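Long-range contacts in nucleoside-diphosphate-sugar pyrophosphorylase (Vibrio cholerae, PDB 4EVW), which probably transfers a nucleotidyl group from a nucleoside triphosphate to a sugar phosphate, yielding a nucleoside-diphosphate sugar and pyrophosphate: residues 134-139 against 167-172; 141-146 against 161-166; 173-178 against 204-209. The protein carries 1 engineered substitution. All coordinates share one frame; numbering follows the deposited sequence.

How the contacts relate
Contacts 1 and 3 are buried, whereas contact 2 lies at the surface. Contacts 1 and 3 reach the same mixed sheet through consecutive strands, 169-172 and 174-177, both of which pair with 132-138. Contact 1 is strand pairing, rich in backbone bonds; contact 3 sets segment 204-209, which leads into a helix, against the sheet with aromatic rings and one phenol bond. Contact 2, nested inside the loop that contact 1 closes, combines two backbone bonds with a CH-pi contact between a proline and a phenylalanine ring amid exposed polar residues. Ser145 ties the three together: its backbone O probably accepts from Ser171 N of contact 1, and its OG bonds Tyr175 OH of contact 3.

Contact 1 of 3, residues 134-139 against 167-172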
loop_
_atom_site.group_PDB
_atom_site.type_symbol
_atom_site.label_atom_id
_atom_site.label_comp_id
_atom_site.label_asym_id
_atom_site.label_seq_id
_atom_site.Cartn_x
_atom_site.Cartn_y
_atom_site.Cartn_z
ATOM N N LEU A 134 7.854 -2.558 -7.545
ATOM C CA LEU A 134 6.466 -2.135 -7.620
ATOM C C LEU A 134 5.721 -3.201 -8.387
ATOM O O LEU A 134 6.146 -3.601 -9.468
ATOM C CB LEU A 134 6.330 -0.812 -8.389
ATOM C CG LEU A 134 6.970 0.446 -7.809
ATOM C CD1 LEU A 134 8.402 0.596 -8.319
ATOM C CD2 LEU A 134 6.128 1.654 -8.220
ATOM N N GLU A 135 4.618 -3.670 -7.827
ATOM C CA GLU A 135 3.812 -4.665 -8.513
ATOM C C GLU A 135 2.966 -3.871 -9.497
ATOM O O GLU A 135 2.379 -2.848 -9.134
ATOM C CB GLU A 135 2.923 -5.388 -7.517
ATOM C CG GLU A 135 2.116 -6.517 -8.107
ATOM C CD GLU A 135 1.255 -7.172 -7.058
ATOM O OE1 GLU A 135 0.266 -6.541 -6.631
ATOM O OE2 GLU A 135 1.582 -8.306 -6.646
ATOM N N VAL A 136 2.909 -4.324 -10.743
ATOM C CA VAL A 136 2.149 -3.604 -11.756
ATOM C C VAL A 136 1.270 -4.507 -12.613
ATOM O O VAL A 136 1.447 -5.726 -12.638
ATOM C CB VAL A 136 3.102 -2.818 -12.705
ATOM C CG1 VAL A 136 3.872 -1.759 -11.923
ATOM C CG2 VAL A 136 4.080 -3.782 -13.394
ATOM N N PHE A 137 0.304 -3.900 -13.297
ATOM C CA PHE A 137 -0.563 -4.629 -14.210
ATOM C C PHE A 137 -0.742 -3.751 -15.443
ATOM O O PHE A 137 -0.456 -2.550 -15.414
ATOM C CB PHE A 137 -1.929 -4.962 -13.579
ATOM C CG PHE A 137 -2.835 -3.778 -13.414
ATOM C CD1 PHE A 137 -2.618 -2.852 -12.401
ATOM C CD2 PHE A 137 -3.912 -3.592 -14.273
ATOM C CE1 PHE A 137 -3.458 -1.760 -12.244
ATOM C CE2 PHE A 137 -4.761 -2.500 -14.125
ATOM C CZ PHE A 137 -4.533 -1.583 -13.109
ATOM N N GLN A 138 -1.195 -4.359 -16.531
ATOM C CA GLN A 138 -1.399 -3.639 -17.781
ATOM C C GLN A 138 -2.748 -2.940 -17.639
ATOM O O GLN A 138 -3.791 -3.545 -17.873
ATOM C CB GLN A 138 -1.430 -4.641 -18.937
ATOM C CG GLN A 138 -1.002 -4.070 -20.274
ATOM C CD GLN A 138 0.506 -3.966 -20.411
ATOM O OE1 GLN A 138 1.204 -4.976 -20.524
ATOM N NE2 GLN A 138 1.018 -2.740 -20.397
ATOM N N GLY A 139 -2.730 -1.665 -17.261
ATOM C CA GLY A 139 -3.982 -0.962 -17.030
ATOM C C GLY A 139 -4.497 0.100 -17.979
ATOM O O GLY A 139 -3.747 0.724 -18.731
ATOM N N SER A 167 3.901 5.534 -18.874
ATOM C CA SER A 167 3.976 4.160 -19.380
ATOM C C SER A 167 2.599 3.536 -19.264
ATOM O O SER A 167 1.642 4.208 -18.888
ATOM C CB SER A 167 4.943 3.326 -18.534
ATOM O OG SER A 167 4.300 2.879 -17.348
ATOM N N ASP A 168 2.488 2.252 -19.589
ATOM C CA ASP A 168 1.204 1.589 -19.426
ATOM C C ASP A 168 1.294 0.491 -18.366
ATOM O O ASP A 168 0.487 -0.435 -18.345
ATOM C CB ASP A 168 0.653 1.053 -20.759
ATOM C CG ASP A 168 1.599 0.118 -21.457
ATOM O OD1 ASP A 168 2.747 -0.013 -20.997
ATOM O OD2 ASP A 168 1.189 -0.479 -22.476
ATOM N N LEU A 169 2.285 0.609 -17.483
ATOM C CA LEU A 169 2.449 -0.324 -16.369
ATOM C C LEU A 169 1.922 0.437 -15.154
ATOM O O LEU A 169 2.576 1.357 -14.658
ATOM C CB LEU A 169 3.921 -0.678 -16.161
ATOM C CG LEU A 169 4.617 -1.363 -17.344
ATOM C CD1 LEU A 169 6.075 -1.598 -17.019
ATOM C CD2 LEU A 169 3.918 -2.674 -17.654
ATOM N N CYS A 170 0.744 0.046 -14.679
ATOM C CA CYS A 170 0.103 0.720 -13.552
ATOM C C CYS A 170 0.240 -0.022 -12.236
ATOM O O CYS A 170 0.100 -1.245 -12.181
ATOM C CB CYS A 170 -1.378 0.916 -13.861
ATOM S SG CYS A 170 -1.656 1.537 -15.533
ATOM N N SER A 171 0.483 0.731 -11.168
ATOM C CA SER A 171 0.640 0.138 -9.845
ATOM C C SER A 171 -0.631 -0.504 -9.311
ATOM O O SER A 171 -1.731 0.039 -9.445
ATOM C CB SER A 171 1.121 1.192 -8.840
ATOM O OG SER A 171 1.123 0.657 -7.526
ATOM N N THR A 172 -0.471 -1.670 -8.696
ATOM C CA THR A 172 -1.589 -2.382 -8.097
ATOM C C THR A 172 -1.775 -1.835 -6.686
ATOM O O THR A 172 -2.748 -2.151 -6.013
ATOM C CB THR A 172 -1.298 -3.884 -7.963
ATOM O OG1 THR A 172 -0.186 -4.068 -7.076
ATOM C CG2 THR A 172 -0.970 -4.499 -9.323
HETATM O O HOH W 1 2.966 -0.981 -7.284
#
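The Phe137 ring has the carbonyl oxygen of Ser171 at its edge, in plane, with CE1 3.7 Å from that O, while Cys170 SG stands above a face, 5.2 Å from the ring centroid, a long sulfur-aromatic contact. Cys170 CB comes closer, 3.8 Å from Phe137 CE1. With chi1 at 72°, CG of Phe137 sits between its own backbone N and carbonyl carbon, and the ring is thereby laid over the partner strand; Trp144 meets it edge-to-face, and Phe231 meets it too. A second pair of flat groups meets at the exposed end: the Gln138 amide and the Asp168 carboxylate cross with planes 55° apart, and Gln138 NE2 gives a weak bond to the backbone O of Asp168 (3.1 Å).

The buried carboxylate of Glu135 is held on both oxygens. OE1 uses its anti lone pair to accept from Thr172 OG1 at 2.6 Å, and OE2 forms a salt bridge with Arg118, which would favour the charged form. Threonine suits this place because its hydroxyl serves Glu135 while its methyl CG2 lies against Phe137. Between the backbones, Phe137 N reaches Cys170 O (2.9 Å) and Cys170 N returns to Phe137 O (3.0 Å). Farther along, Thr172 N bonds Glu135 O at 3.1 Å, and that oxygen also accepts a hydrogen bond from a water, which in turn accepts one from Ser171 OG. Ser171 OG accepts from Gly173 N as well, so a small hydroxyl serves the corner that follows.

The strands pair antiparallel but cross at 124°, with the Val136 and Ser171 side chains diverging. Strand 132-138 is shared by 169-172 and, past the corner at 173, by 174-177, within the mixed sheet of this α/β protein.

Contact 2 of 3, residues 141-146 against 161-166; sequences GDNWSF and AEKNPI
A β-hairpin formed by strands 146-149 and 157-161 has its open end here, where the antiparallel hydrogen-bonded pair Phe146 and Ala161 joins two loops that run on at the protein surface. Phe146 N donates to Ala161 O at 2.7 Å, and Ala161 N returns to Phe146 O at 3.0 Å. Beyond this pair both chains leave the strand geometry and make inverse gamma turns, one centred on Asn143 and the other on Pro165, each closed by a weak backbone bond.

The turn at Pro165 folds the chain over the Phe146 ring. Pro165 CA sits 3.6 Å from the centroid of the Phe146 ring, above the middle of one face, as a CH-pi contact, and Pro165 CB reaches Phe146 CZ. Trp144 CB covers the opposite face, offset toward the rim, while Gly141 O and Asp142 CA lie at the edge. A large flat side chain suits this place because it offers two broad faces, one to Pro165 CA and one to Trp144 CB. CG of Phe146 is anti to the carbonyl carbon (chi1 -60°), which turns the ring toward the 164-166 turn and leaves Phe146 CB against Ile166 CG1, 3.9 Å away.

Next to the pair, Glu162 bends at chi2 (72°) and brings its carboxylate alongside Ser145, whose OG is engaged by Tyr175 OH. At the exposed surface the Asp142 side chain crosses the proline ring at about a right angle, Asp142 OD1 lying 3.1 Å from Pro165 CG.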
loop_
_atom_site.group_PDB
_atom_site.type_symbol
_atom_site.label_atom_id
_atom_site.label_comp_id
_atom_site.label_asym_id
_atom_site.label_seq_id
_atom_site.Cartn_x
_atom_site.Cartn_y
_atom_site.Cartn_z
ATOM N N GLY A 141 -6.545 3.703 -18.914
ATOM C CA GLY A 141 -6.756 5.037 -18.392
ATOM C C GLY A 141 -5.523 5.721 -17.845
ATOM O O GLY A 141 -4.402 5.212 -17.950
ATOM N N ASP A 142 -5.745 6.880 -17.237
ATOM C CA ASP A 142 -4.667 7.690 -16.688
ATOM C C ASP A 142 -4.682 7.884 -15.182
ATOM O O ASP A 142 -3.773 8.507 -14.631
ATOM C CB ASP A 142 -4.679 9.069 -17.344
ATOM C CG ASP A 142 -4.293 9.019 -18.801
ATOM O OD1 ASP A 142 -3.699 8.000 -19.217
ATOM O OD2 ASP A 142 -4.565 9.998 -19.527
ATOM N N ASN A 143 -5.697 7.355 -14.510
ATOM C CA ASN A 143 -5.791 7.536 -13.072
ATOM C C ASN A 143 -5.121 6.449 -12.239
ATOM O O ASN A 143 -5.757 5.793 -11.414
ATOM C CB ASN A 143 -7.255 7.679 -12.666
ATOM C CG ASN A 143 -7.409 8.128 -11.234
ATOM O OD1 ASN A 143 -6.473 8.663 -10.638
ATOM N ND2 ASN A 143 -8.594 7.927 -10.674
ATOM N N TRP A 144 -3.824 6.279 -12.455
ATOM C CA TRP A 144 -3.043 5.294 -11.724
ATOM C C TRP A 144 -1.667 5.882 -11.483
ATOM O O TRP A 144 -1.348 6.960 -11.980
ATOM C CB TRP A 144 -2.841 4.021 -12.554
ATOM C CG TRP A 144 -4.071 3.407 -13.125
ATOM C CD1 TRP A 144 -4.596 3.616 -14.370
ATOM C CD2 TRP A 144 -4.923 2.460 -12.482
ATOM N NE1 TRP A 144 -5.722 2.849 -14.541
ATOM C CE2 TRP A 144 -5.948 2.129 -13.397
ATOM C CE3 TRP A 144 -4.922 1.853 -11.217
ATOM C CZ2 TRP A 144 -6.963 1.219 -13.087
ATOM C CZ3 TRP A 144 -5.929 0.948 -10.909
ATOM C CH2 TRP A 144 -6.937 0.640 -11.841
ATOM N N SER A 145 -0.859 5.178 -10.703
ATOM C CA SER A 145 0.519 5.588 -10.508
ATOM C C SER A 145 1.195 4.662 -11.510
ATOM O O SER A 145 0.830 3.492 -11.623
ATOM C CB SER A 145 1.016 5.323 -9.081
ATOM O OG SER A 145 0.211 4.380 -8.404
ATOM N N PHE A 146 2.150 5.198 -12.253
ATOM C CA PHE A 146 2.831 4.441 -13.293
ATOM C C PHE A 146 4.300 4.182 -13.016
ATOM O O PHE A 146 4.956 4.962 -12.334
ATOM C CB PHE A 146 2.735 5.200 -14.617
ATOM C CG PHE A 146 1.332 5.429 -15.086
ATOM C CD1 PHE A 146 0.586 6.510 -14.624
ATOM C CD2 PHE A 146 0.750 4.548 -15.986
ATOM C CE1 PHE A 146 -0.728 6.707 -15.061
ATOM C CE2 PHE A 146 -0.556 4.734 -16.427
ATOM C CZ PHE A 146 -1.297 5.814 -15.965
ATOM N N ALA A 161 5.489 7.877 -11.664
ATOM C CA ALA A 161 4.688 9.100 -11.675
ATOM C C ALA A 161 3.333 8.736 -11.086
ATOM O O ALA A 161 2.833 7.637 -11.322
ATOM C CB ALA A 161 4.518 9.611 -13.100
ATOM N N GLU A 162 2.734 9.638 -10.319
ATOM C CA GLU A 162 1.440 9.328 -9.725
ATOM C C GLU A 162 0.251 9.648 -10.629
ATOM O O GLU A 162 -0.777 8.984 -10.543
ATOM C CB GLU A 162 1.271 10.042 -8.381
ATOM C CG GLU A 162 0.000 9.650 -7.615
ATOM C CD GLU A 162 0.054 8.247 -7.018
ATOM O OE1 GLU A 162 1.168 7.700 -6.870
ATOM O OE2 GLU A 162 -1.021 7.698 -6.677
ATOM N N LYS A 163 0.361 10.648 -11.496
ATOM C CA LYS A 163 -0.774 10.950 -12.368
ATOM C C LYS A 163 -0.368 11.054 -13.823
ATOM O O LYS A 163 -1.207 11.009 -14.719
ATOM C CB LYS A 163 -1.450 12.257 -11.943
ATOM C CG LYS A 163 -1.745 12.362 -10.457
ATOM C CD LYS A 163 -3.191 12.054 -10.110
ATOM C CE LYS A 163 -3.405 12.195 -8.611
ATOM N NZ LYS A 163 -4.386 11.203 -8.098
ATOM N N ASN A 164 0.925 11.201 -14.060
ATOM C CA ASN A 164 1.412 11.301 -15.419
ATOM C C ASN A 164 1.612 9.896 -15.982
ATOM O O ASN A 164 2.329 9.084 -15.396
ATOM C CB ASN A 164 2.716 12.091 -15.434
ATOM C CG ASN A 164 3.198 12.376 -16.831
ATOM O OD1 ASN A 164 2.411 12.401 -17.778
ATOM N ND2 ASN A 164 4.497 12.611 -16.971
ATOM N N PRO A 165 0.944 9.580 -17.108
ATOM C CA PRO A 165 1.025 8.274 -17.779
ATOM C C PRO A 165 2.316 8.086 -18.549
ATOM O O PRO A 165 2.311 8.030 -19.778
ATOM C CB PRO A 165 -0.164 8.287 -18.731
ATOM C CG PRO A 165 -1.111 9.212 -18.094
ATOM C CD PRO A 165 -0.227 10.324 -17.597
ATOM N N ILE A 166 3.418 7.973 -17.828
ATOM C CA ILE A 166 4.708 7.803 -18.461
ATOM C C ILE A 166 4.905 6.396 -19.029
ATOM O O ILE A 166 5.950 6.100 -19.598
ATOM C CB ILE A 166 5.818 8.106 -17.454
ATOM C CG1 ILE A 166 5.675 7.184 -16.243
ATOM C CG2 ILE A 166 5.708 9.556 -16.989
ATOM C CD1 ILE A 166 6.763 7.360 -15.220
#

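Contact 3 of 3, residues 173-178 against 204-209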
loop_
_atom_site.group_PDB
_atom_site.type_symbol
_atom_site.label_atom_id
_atom_site.label_comp_id
_atom_site.label_asym_id
_atom_site.label_seq_id
_atom_site.Cartn_x
_atom_site.Cartn_y
_atom_site.Cartn_z
ATOM N N GLY A 173 -0.826 -1.020 -6.240
ATOM C CA GLY A 173 -0.909 -0.476 -4.897
ATOM C C GLY A 173 -0.000 -1.228 -3.942
ATOM O O GLY A 173 0.008 -0.961 -2.738
ATOM N N LEU A 174 0.751 -2.194 -4.466
ATOM C CA LEU A 174 1.685 -2.944 -3.632
ATOM C C LEU A 174 3.073 -2.393 -3.932
ATOM O O LEU A 174 3.556 -2.477 -5.062
ATOM C CB LEU A 174 1.623 -4.444 -3.936
ATOM C CG LEU A 174 2.463 -5.267 -2.954
ATOM C CD1 LEU A 174 1.732 -6.548 -2.586
ATOM C CD2 LEU A 174 3.831 -5.547 -3.557
ATOM N N TYR A 175 3.694 -1.807 -2.912
ATOM C CA TYR A 175 5.012 -1.202 -3.028
ATOM C C TYR A 175 5.958 -1.863 -2.042
ATOM O O TYR A 175 5.780 -1.746 -0.830
ATOM C CB TYR A 175 4.937 0.289 -2.704
ATOM C CG TYR A 175 3.913 1.032 -3.516
ATOM C CD1 TYR A 175 2.686 1.404 -2.962
ATOM C CD2 TYR A 175 4.167 1.366 -4.842
ATOM C CE1 TYR A 175 1.739 2.096 -3.715
ATOM C CE2 TYR A 175 3.233 2.051 -5.603
ATOM C CZ TYR A 175 2.024 2.415 -5.036
ATOM O OH TYR A 175 1.105 3.103 -5.790
ATOM N N HIS A 176 6.972 -2.539 -2.561
ATOM C CA HIS A 176 7.921 -3.233 -1.712
ATOM C C HIS A 176 9.259 -2.506 -1.626
ATOM O O HIS A 176 9.750 -1.971 -2.624
ATOM C CB HIS A 176 8.145 -4.653 -2.248
ATOM C CG HIS A 176 9.068 -5.477 -1.403
ATOM N ND1 HIS A 176 8.670 -6.067 -0.222
ATOM C CD2 HIS A 176 10.369 -5.804 -1.569
ATOM C CE1 HIS A 176 9.690 -6.726 0.302
ATOM N NE2 HIS A 176 10.734 -6.582 -0.495
ATOM N N PHE A 177 9.822 -2.479 -0.419
ATOM C CA PHE A 177 11.131 -1.878 -0.163
ATOM C C PHE A 177 11.931 -2.909 0.624
ATOM O O PHE A 177 11.466 -3.405 1.653
ATOM C CB PHE A 177 11.006 -0.598 0.669
ATOM C CG PHE A 177 10.166 0.465 0.020
ATOM C CD1 PHE A 177 8.783 0.392 0.064
ATOM C CD2 PHE A 177 10.763 1.529 -0.645
ATOM C CE1 PHE A 177 7.995 1.368 -0.548
ATOM C CE2 PHE A 177 9.988 2.513 -1.261
ATOM C CZ PHE A 177 8.600 2.431 -1.211
ATOM N N ASN A 178 13.130 -3.232 0.148
ATOM C CA ASN A 178 13.960 -4.226 0.827
ATOM C C ASN A 178 14.409 -3.783 2.222
ATOM O O ASN A 178 14.615 -4.619 3.101
ATOM C CB ASN A 178 15.186 -4.562 -0.030
ATOM C CG ASN A 178 15.949 -5.759 0.501
ATOM O OD1 ASN A 178 15.364 -6.810 0.766
ATOM N ND2 ASN A 178 17.259 -5.608 0.656
ATOM N N TYR A 204 2.058 10.614 -1.821
ATOM C CA TYR A 204 1.840 9.250 -2.291
ATOM C C TYR A 204 3.120 8.424 -2.246
ATOM O O TYR A 204 4.220 8.973 -2.235
ATOM C CB TYR A 204 1.300 9.293 -3.716
ATOM C CG TYR A 204 0.005 10.061 -3.836
ATOM C CD1 TYR A 204 -1.121 9.681 -3.102
ATOM C CD2 TYR A 204 -0.099 11.164 -4.680
ATOM C CE1 TYR A 204 -2.318 10.383 -3.207
ATOM C CE2 TYR A 204 -1.295 11.873 -4.792
ATOM C CZ TYR A 204 -2.399 11.475 -4.053
ATOM O OH TYR A 204 -3.585 12.164 -4.164
ATOM N N ILE A 205 2.971 7.102 -2.246
ATOM C CA ILE A 205 4.122 6.205 -2.176
ATOM C C ILE A 205 4.936 6.069 -3.466
ATOM O O ILE A 205 6.162 6.123 -3.433
ATOM C CB ILE A 205 3.692 4.773 -1.763
ATOM C CG1 ILE A 205 2.921 4.803 -0.437
ATOM C CG2 ILE A 205 4.939 3.870 -1.662
ATOM C CD1 ILE A 205 3.783 4.759 0.797
ATOM N N ALA A 206 4.261 5.878 -4.598
ATOM C CA ALA A 206 4.958 5.680 -5.867
ATOM C C ALA A 206 6.077 6.682 -6.167
ATOM O O ALA A 206 7.169 6.291 -6.577
ATOM C CB ALA A 206 3.947 5.636 -7.025
ATOM N N PRO A 207 5.827 7.984 -5.967
ATOM C CA PRO A 207 6.866 8.989 -6.235
ATOM C C PRO A 207 8.158 8.776 -5.437
ATOM O O PRO A 207 9.236 9.191 -5.864
ATOM C CB PRO A 207 6.186 10.302 -5.850
ATOM C CG PRO A 207 4.758 10.046 -6.173
ATOM C CD PRO A 207 4.536 8.631 -5.673
ATOM N N LEU A 208 8.048 8.130 -4.277
ATOM C CA LEU A 208 9.219 7.902 -3.440
ATOM C C LEU A 208 10.299 7.103 -4.146
ATOM O O LEU A 208 11.482 7.279 -3.869
ATOM C CB LEU A 208 8.830 7.194 -2.128
ATOM C CG LEU A 208 7.879 7.977 -1.224
ATOM C CD1 LEU A 208 7.751 7.289 0.140
ATOM C CD2 LEU A 208 8.405 9.390 -1.054
ATOM N N TYR A 209 9.907 6.228 -5.063
ATOM C CA TYR A 209 10.898 5.428 -5.764
ATOM C C TYR A 209 11.860 6.275 -6.602
ATOM O O TYR A 209 12.997 5.875 -6.833
ATOM C CB TYR A 209 10.204 4.376 -6.629
ATOM C CG TYR A 209 9.664 3.219 -5.819
ATOM C CD1 TYR A 209 10.502 2.183 -5.397
ATOM C CD2 TYR A 209 8.314 3.159 -5.478
ATOM C CE1 TYR A 209 10.004 1.114 -4.662
ATOM C CE2 TYR A 209 7.805 2.093 -4.740
ATOM C CZ TYR A 209 8.652 1.076 -4.340
ATOM O OH TYR A 209 8.132 0.010 -3.645
HETATM O O HOH W 2 1.386 5.702 -5.052
#
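Tyr209 lays its ring nearly parallel to that of Phe177 but slid aside so the rings barely overlap, planes 11° apart and centroids 4.5 Å apart: Tyr209 CZ is 3.4 Å from Phe177 CZ, and the phenol oxygen hangs over a face of the phenylalanine. The two side chains arrive from opposite directions, one from the 204-209 segment and one from the strand. Tyrosine suits this buried place because its hydroxyl reaches past the phenylalanine to the strand backbone, where Tyr209 OH donates to His176 O at 2.8 Å, coming from above the carbonyl plane and not along a lone pair. His176 itself turns away, with ND1 bonded to Thr110.

Tyr175 is covered on one face by Ile205, whose CG2 lies 3.5 Å from Tyr175 CG, and by the backbone N of Ala206. CG2 of Ile205, anti to its own backbone N, also meets the edge of Phe177, so one branched side chain wedges between two rings. A water links Tyr175 OH (2.7 Å) to Ala206 N (2.9 Å), giving the Ala206 amide an acceptor; the same phenol bonds Ser145.

Leu134 of the neighbouring strand packs on both tyrosines, and helices 87-100 and 180-191 touch Ile205 and Leu208. Strand 174-177 thus packs against the segment leading into helix 208-214 within a helix-covered sheet, consistent with the Rossmann-like α/β fold of sugar nucleotidyltransferases.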